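Uncharacterized protein 14 (Sulfolobus islandicus filamentous virus, PDB 2H36) is of unknown function but belongs to a viral family related to AcrID1, so it may act as an inhibitor of the archaeal host's type I-D CRISPR defence. Local coordinates at residues T18-D24 / E52-L56; I84-F90 / E103-E109. One frame throughout, in Å; residues are numbered along the deposited sequence.

Contact 1 of 2, residues T18-D24 / E52-L56; sequences TEADDLD and EYREL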
loop_
_atom_site.group_PDB
_atom_site.type_symbol
_atom_site.label_atom_id
_atom_site.label_comp_id
_atom_site.label_asym_id
_atom_site.label_seq_id
_atom_site.Cartn_x
_atom_site.Cartn_y
_atom_site.Cartn_z
ATOM N N THR A 18 -3.152 -5.748 -10.474
ATOM C CA THR A 18 -3.313 -4.310 -10.469
ATOM C C THR A 18 -2.022 -3.814 -9.847
ATOM O O THR A 18 -1.331 -4.590 -9.183
ATOM C CB THR A 18 -4.534 -3.781 -9.688
ATOM O OG1 THR A 18 -4.691 -2.383 -9.949
ATOM C CG2 THR A 18 -4.386 -4.001 -8.175
ATOM N N GLU A 19 -1.690 -2.539 -10.071
ATOM C CA GLU A 19 -0.515 -1.907 -9.452
ATOM C C GLU A 19 -0.450 -2.122 -7.938
ATOM O O GLU A 19 0.602 -2.462 -7.418
ATOM C CB GLU A 19 -0.458 -0.413 -9.772
ATOM C CG GLU A 19 0.380 -0.056 -11.000
ATOM C CD GLU A 19 0.083 1.351 -11.554
ATOM O OE1 GLU A 19 -0.412 2.228 -10.808
ATOM O OE2 GLU A 19 0.350 1.578 -12.755
ATOM N N ALA A 20 -1.564 -1.936 -7.232
ATOM C CA ALA A 20 -1.615 -2.220 -5.790
ATOM C C ALA A 20 -1.112 -3.624 -5.446
ATOM O O ALA A 20 -0.321 -3.792 -4.529
ATOM C CB ALA A 20 -3.023 -2.022 -5.244
ATOM N N ASP A 21 -1.572 -4.628 -6.186
ATOM C CA ASP A 21 -1.131 -6.005 -5.974
ATOM C C ASP A 21 0.382 -6.098 -6.056
ATOM O O ASP A 21 1.016 -6.818 -5.283
ATOM C CB ASP A 21 -1.761 -6.930 -7.012
ATOM C CG ASP A 21 -3.263 -6.975 -6.908
ATOM O OD1 ASP A 21 -3.795 -6.743 -5.800
ATOM O OD2 ASP A 21 -3.917 -7.242 -7.934
ATOM N N ASP A 22 0.944 -5.338 -6.990
ATOM C CA ASP A 22 2.364 -5.364 -7.294
ATOM C C ASP A 22 3.163 -4.724 -6.171
ATOM O O ASP A 22 4.244 -5.188 -5.824
ATOM C CB ASP A 22 2.592 -4.626 -8.603
ATOM C CG ASP A 22 3.630 -5.280 -9.471
ATOM O OD1 ASP A 22 3.731 -6.544 -9.493
ATOM O OD2 ASP A 22 4.332 -4.498 -10.158
ATOM N N LEU A 23 2.611 -3.656 -5.608
ATOM C CA LEU A 23 3.196 -2.991 -4.465
ATOM C C LEU A 23 3.037 -3.872 -3.235
ATOM O O LEU A 23 3.968 -4.055 -2.458
ATOM C CB LEU A 23 2.516 -1.641 -4.236
ATOM C CG LEU A 23 2.824 -0.973 -2.895
ATOM C CD1 LEU A 23 4.278 -0.553 -2.859
ATOM C CD2 LEU A 23 1.942 0.226 -2.623
ATOM N N ASP A 24 1.839 -4.417 -3.082
ATOM C CA ASP A 24 1.480 -5.240 -1.940
ATOM C C ASP A 24 2.483 -6.362 -1.807
ATOM O O ASP A 24 2.907 -6.698 -0.702
ATOM C CB ASP A 24 0.071 -5.816 -2.129
ATOM C CG ASP A 24 -0.509 -6.391 -0.847
ATOM O OD1 ASP A 24 -0.306 -5.792 0.232
ATOM O OD2 ASP A 24 -1.179 -7.444 -0.920
ATOM N N GLU A 52 -8.197 -0.508 -2.403
ATOM C CA GLU A 52 -6.932 -1.170 -2.722
ATOM C C GLU A 52 -5.941 -0.725 -1.626
ATOM O O GLU A 52 -5.151 -1.535 -1.122
ATOM C CB GLU A 52 -6.432 -0.738 -4.099
ATOM C CG GLU A 52 -6.703 -1.737 -5.215
ATOM C CD GLU A 52 -6.384 -1.182 -6.608
ATOM O OE1 GLU A 52 -5.638 -0.182 -6.711
ATOM O OE2 GLU A 52 -6.883 -1.747 -7.604
ATOM N N TYR A 53 -6.013 0.558 -1.259
ATOM C CA TYR A 53 -5.166 1.163 -0.234
ATOM C C TYR A 53 -5.414 0.590 1.157
ATOM O O TYR A 53 -4.485 0.456 1.948
ATOM C CB TYR A 53 -5.394 2.678 -0.208
ATOM C CG TYR A 53 -4.512 3.474 0.751
ATOM C CD1 TYR A 53 -5.063 4.118 1.856
ATOM C CD2 TYR A 53 -3.137 3.603 0.530
ATOM C CE1 TYR A 53 -4.273 4.856 2.730
ATOM C CE2 TYR A 53 -2.329 4.338 1.395
ATOM C CZ TYR A 53 -2.900 4.969 2.502
ATOM O OH TYR A 53 -2.112 5.718 3.372
ATOM N N ARG A 54 -6.671 0.270 1.455
ATOM C CA ARG A 54 -7.025 -0.300 2.754
ATOM C C ARG A 54 -6.527 -1.739 2.844
ATOM O O ARG A 54 -6.233 -2.238 3.937
ATOM C CB ARG A 54 -8.537 -0.255 2.990
ATOM C CG ARG A 54 -9.150 1.136 2.967
ATOM C CD ARG A 54 -10.552 1.123 3.567
ATOM N NE ARG A 54 -11.496 1.961 2.828
ATOM C CZ ARG A 54 -12.384 1.490 1.951
ATOM N NH1 ARG A 54 -12.460 0.185 1.697
ATOM N NH2 ARG A 54 -13.210 2.325 1.327
ATOM N N GLU A 55 -6.435 -2.394 1.686
ATOM C CA GLU A 55 -5.939 -3.764 1.587
ATOM C C GLU A 55 -4.418 -3.833 1.766
ATOM O O GLU A 55 -3.876 -4.874 2.112
ATOM C CB GLU A 55 -6.331 -4.334 0.227
ATOM C CG GLU A 55 -6.402 -5.847 0.157
ATOM C CD GLU A 55 -7.116 -6.321 -1.104
ATOM O OE1 GLU A 55 -7.960 -5.563 -1.644
ATOM O OE2 GLU A 55 -6.840 -7.457 -1.554
ATOM N N LEU A 56 -3.751 -2.716 1.508
ATOM C CA LEU A 56 -2.306 -2.596 1.608
ATOM C C LEU A 56 -1.848 -2.319 3.026
ATOM O O LEU A 56 -0.663 -2.423 3.342
ATOM C CB LEU A 56 -1.864 -1.345 0.850
ATOM C CG LEU A 56 -1.102 -1.340 -0.469
ATOM C CD1 LEU A 56 -1.265 -2.624 -1.249
ATOM C CD2 LEU A 56 -1.552 -0.145 -1.285
#

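Contact 2 of 2, residues I84-F90 / E103-E109; sequences IMYKLEF and EVQGWRE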
loop_
_atom_site.group_PDB
_atom_site.type_symbol
_atom_site.label_atom_id
_atom_site.label_comp_id
_atom_site.label_asym_id
_atom_site.label_seq_id
_atom_site.Cartn_x
_atom_site.Cartn_y
_atom_site.Cartn_z
ATOM N N ILE A 84 8.628 -3.976 19.868
ATOM C CA ILE A 84 9.045 -3.306 18.638
ATOM C C ILE A 84 7.853 -2.873 17.797
ATOM O O ILE A 84 7.069 -3.701 17.342
ATOM C CB ILE A 84 10.028 -4.158 17.790
ATOM C CG1 ILE A 84 11.293 -4.492 18.600
ATOM C CG2 ILE A 84 10.373 -3.423 16.485
ATOM C CD1 ILE A 84 12.162 -5.587 17.987
ATOM N N MET A 85 7.723 -1.565 17.607
ATOM C CA MET A 85 6.702 -1.004 16.740
ATOM C C MET A 85 7.174 -0.884 15.294
ATOM O O MET A 85 8.287 -0.429 15.035
ATOM C CB MET A 85 6.396 0.417 17.173
ATOM C CG MET A 85 5.369 0.569 18.253
ATOM S SD MET A 85 5.352 2.327 18.626
ATOM C CE MET A 85 6.161 2.367 20.234
ATOM N N TYR A 86 6.277 -1.201 14.353
ATOM C CA TYR A 86 6.644 -1.113 12.946
ATOM C C TYR A 86 5.886 0.075 12.375
ATOM O O TYR A 86 4.644 0.099 12.402
ATOM C CB TYR A 86 6.325 -2.362 12.119
ATOM C CG TYR A 86 6.974 -2.298 10.755
ATOM C CD1 TYR A 86 6.546 -1.373 9.796
ATOM C CD2 TYR A 86 8.038 -3.136 10.432
ATOM C CE1 TYR A 86 7.156 -1.293 8.551
ATOM C CE2 TYR A 86 8.657 -3.064 9.187
ATOM C CZ TYR A 86 8.208 -2.140 8.254
ATOM O OH TYR A 86 8.809 -2.062 7.023
ATOM N N LYS A 87 6.630 1.047 11.845
ATOM C CA LYS A 87 6.027 2.225 11.217
ATOM C C LYS A 87 6.083 2.238 9.700
ATOM O O LYS A 87 7.164 2.279 9.118
ATOM C CB LYS A 87 6.729 3.503 11.666
ATOM C CG LYS A 87 6.794 3.705 13.170
ATOM C CD LYS A 87 5.535 4.343 13.680
ATOM C CE LYS A 87 5.475 4.300 15.181
ATOM N NZ LYS A 87 4.260 5.015 15.668
ATOM N N LEU A 88 4.911 2.193 9.072
ATOM C CA LEU A 88 4.791 2.268 7.618
ATOM C C LEU A 88 4.250 3.671 7.376
ATOM O O LEU A 88 3.378 4.129 8.112
ATOM C CB LEU A 88 3.956 1.103 7.103
ATOM C CG LEU A 88 3.545 1.145 5.636
ATOM C CD1 LEU A 88 4.770 0.940 4.761
ATOM C CD2 LEU A 88 2.506 0.087 5.376
ATOM N N GLU A 89 4.740 4.339 6.335
ATOM C CA GLU A 89 4.294 5.708 6.050
ATOM C C GLU A 89 4.075 5.975 4.568
ATOM O O GLU A 89 4.996 5.796 3.766
ATOM C CB GLU A 89 5.321 6.683 6.599
ATOM C CG GLU A 89 5.023 8.134 6.318
ATOM C CD GLU A 89 6.073 9.053 6.937
ATOM O OE1 GLU A 89 5.977 9.332 8.159
ATOM O OE2 GLU A 89 6.996 9.485 6.201
ATOM N N PHE A 90 2.862 6.402 4.206
ATOM C CA PHE A 90 2.542 6.752 2.807
ATOM C C PHE A 90 2.310 8.226 2.542
ATOM O O PHE A 90 1.420 8.832 3.148
ATOM C CB PHE A 90 1.240 6.108 2.355
ATOM C CG PHE A 90 1.269 4.603 2.341
ATOM C CD1 PHE A 90 0.929 3.874 3.479
ATOM C CD2 PHE A 90 1.598 3.911 1.184
ATOM C CE1 PHE A 90 0.938 2.491 3.466
ATOM C CE2 PHE A 90 1.602 2.525 1.170
ATOM C CZ PHE A 90 1.274 1.816 2.312
ATOM N N GLU A 103 5.157 8.372 -2.211
ATOM C CA GLU A 103 6.225 7.838 -1.377
ATOM C C GLU A 103 5.918 6.901 -0.202
ATOM O O GLU A 103 5.084 7.206 0.659
ATOM C CB GLU A 103 6.925 8.993 -0.640
ATOM C CG GLU A 103 8.146 8.571 0.163
ATOM C CD GLU A 103 8.966 9.751 0.677
ATOM O OE1 GLU A 103 9.009 10.819 0.009
ATOM O OE2 GLU A 103 9.594 9.594 1.755
ATOM N N VAL A 104 6.582 5.749 -0.191
ATOM C CA VAL A 104 6.374 4.792 0.886
ATOM C C VAL A 104 7.676 4.605 1.650
ATOM O O VAL A 104 8.768 4.538 1.065
ATOM C CB VAL A 104 5.897 3.397 0.410
ATOM C CG1 VAL A 104 5.422 2.566 1.613
ATOM C CG2 VAL A 104 4.787 3.508 -0.620
ATOM N N GLN A 105 7.547 4.495 2.964
ATOM C CA GLN A 105 8.675 4.400 3.836
ATOM C C GLN A 105 8.313 3.415 4.923
ATOM O O GLN A 105 7.156 3.360 5.357
ATOM C CB GLN A 105 8.885 5.759 4.442
ATOM C CG GLN A 105 10.249 6.021 4.973
ATOM C CD GLN A 105 10.496 7.496 5.030
ATOM O OE1 GLN A 105 9.554 8.286 5.191
ATOM N NE2 GLN A 105 11.755 7.894 4.879
ATOM N N GLY A 106 9.292 2.626 5.351
ATOM C CA GLY A 106 9.098 1.691 6.446
ATOM C C GLY A 106 10.264 1.728 7.404
ATOM O O GLY A 106 11.403 1.977 7.001
ATOM N N TRP A 107 9.985 1.496 8.682
ATOM C CA TRP A 107 11.036 1.394 9.702
ATOM C C TRP A 107 10.464 0.818 11.003
ATOM O O TRP A 107 9.238 0.716 11.157
ATOM C CB TRP A 107 11.759 2.746 9.922
ATOM C CG TRP A 107 10.919 3.830 10.538
ATOM C CD1 TRP A 107 10.918 4.217 11.843
ATOM C CD2 TRP A 107 9.958 4.669 9.869
ATOM N NE1 TRP A 107 10.016 5.236 12.040
ATOM C CE2 TRP A 107 9.415 5.538 10.847
ATOM C CE3 TRP A 107 9.490 4.762 8.541
ATOM C CZ2 TRP A 107 8.424 6.484 10.545
ATOM C CZ3 TRP A 107 8.510 5.704 8.241
ATOM C CH2 TRP A 107 7.988 6.554 9.241
ATOM N N ARG A 108 11.354 0.423 11.916
ATOM C CA ARG A 108 10.966 -0.106 13.221
ATOM C C ARG A 108 11.494 0.759 14.373
ATOM O O ARG A 108 12.564 1.345 14.271
ATOM C CB ARG A 108 11.442 -1.551 13.372
ATOM C CG ARG A 108 10.953 -2.486 12.285
ATOM C CD ARG A 108 11.553 -3.870 12.420
ATOM N NE ARG A 108 11.403 -4.646 11.188
ATOM C CZ ARG A 108 10.415 -5.510 10.957
ATOM N NH1 ARG A 108 9.483 -5.714 11.874
ATOM N NH2 ARG A 108 10.349 -6.175 9.808
ATOM N N GLU A 109 10.719 0.841 15.456
ATOM C CA GLU A 109 11.099 1.562 16.679
ATOM C C GLU A 109 10.785 0.799 17.965
ATOM O O GLU A 109 9.809 0.047 18.005
ATOM C CB GLU A 109 10.227 2.806 16.862
ATOM C CG GLU A 109 10.701 4.044 16.131
ATOM C CD GLU A 109 9.570 5.029 15.869
ATOM O OE1 GLU A 109 8.461 4.857 16.428
ATOM O OE2 GLU A 109 9.787 5.976 15.086
#

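Contact 1 of 2, residues T18-D24 / E52-L56
T18 swings OG1 to the side remote from its own backbone N (chi1 -171°), and E52 runs out straight beyond CG (chi2 171°), so that the two side chains meet from opposite directions. This is a helix-helix contact lying on an antiparallel sheet, in a small alpha+beta fold: the first turns of helix 19-30 pack beside the short helix 50-55, which leads into L56. The polar link is slight, a weak hydrogen bond from T18 OG1 to E52 OE2 at 3.3 Å. T18 occupies the N-cap position, yet its hydroxyl makes no capping bond and is turned to the glutamate instead. E52 OE1, the other carboxylate oxygen, has a hydrogen bond beyond the two segments. A20 is buried alongside the glutamate chain, its CB 3.7 Å from E52 CG.

Farther along, L56 enters between three residues of the longer helix. Its CD2 meets L23 CD2 at 3.8 Å, the two leucines crossing at about a right angle. Beneath this pair the sheet begins, with A20 resting on V48 and L23 on L46 of strand 45-49. The acidic ends of D21, D24 and E55 gather at the more open margin, with D21 OD1 5.3 Å from E55 OE2, which probably costs some repulsion. L56 CD1 lies against D24 CB and the backbone A20 O, 3.6 Å from each.

Contact 2 of 2, residues I84-F90 / E103-E109
K87 and W107 face each other as a hydrogen-bonded pair in the antiparallel hairpin of strands 85-94 and 98-109. Six backbone bonds tie the segments, two at each of M85-E109, K87-W107 and E89-Q105; K87 N to W107 O is 2.7 Å. The N-H and C=O groups of these six residues are thereby satisfied across the hairpin.

On the K87 and W107 face, the indole lies over the lysine: K87 CB sits 3.7 Å from the centroid of the six-membered ring, a CH-pi contact. W107 NE1 gives its hydrogen to E109 OE2 at 3.1 Å, the oxygen lying in the ring plane although the donor approaches from above the carboxylate plane. E109 OE1 stays 4.3 Å from K87 NZ, beyond salt-bridge range; the ammonium instead bonds T77 OG1. E89 OE1 is held by Q75 NE2 of strand 71-79.

The other face carries Y86, L88, F90, V104 and R108. The edge of the Y86 ring stands on the R108 guanidinium, planes 90° apart, with Y86 CD2 3.3 Å from R108 NH1. R108 pairs NH1 with E80 OE2 in a salt bridge and gives NE to V35 O and NH2 to F31 O. V104 CG1 reaches L88 CD1 at 3.6 Å and lies over a face of F90.

Y86, L88 and F90 bond by backbone to strand 71-79, and V104 to strand 37-42. The hairpin is thus a central pair of the sheet, tied in by backbone and by the charged ends of K87, E89 and R108.

Contact 1 sits near the middle of the chain, about 5 Å from its centre, whereas contact 2 is about 12 Å out; their own centres are about 17 Å apart. Both are partly buried, but contact 1 joins two helices mainly by side-chain packing, with no backbone hydrogen bond across it, whereas contact 2 unites two strands by a backbone ladder and buries 788 Å² against 298 Å². They share no segment or secondary-structure element. Y53, on the side of helix 50-55 turned away from helix 19-30, connects that helix to contact 2: its ring meets F90 edge-to-face, and its OH, hydrogen-bonded to D74, lies 3.5 Å from F90 CB. The helix pair thus rests on the sheet face that carries F90, while K87 and W107 occupy the other.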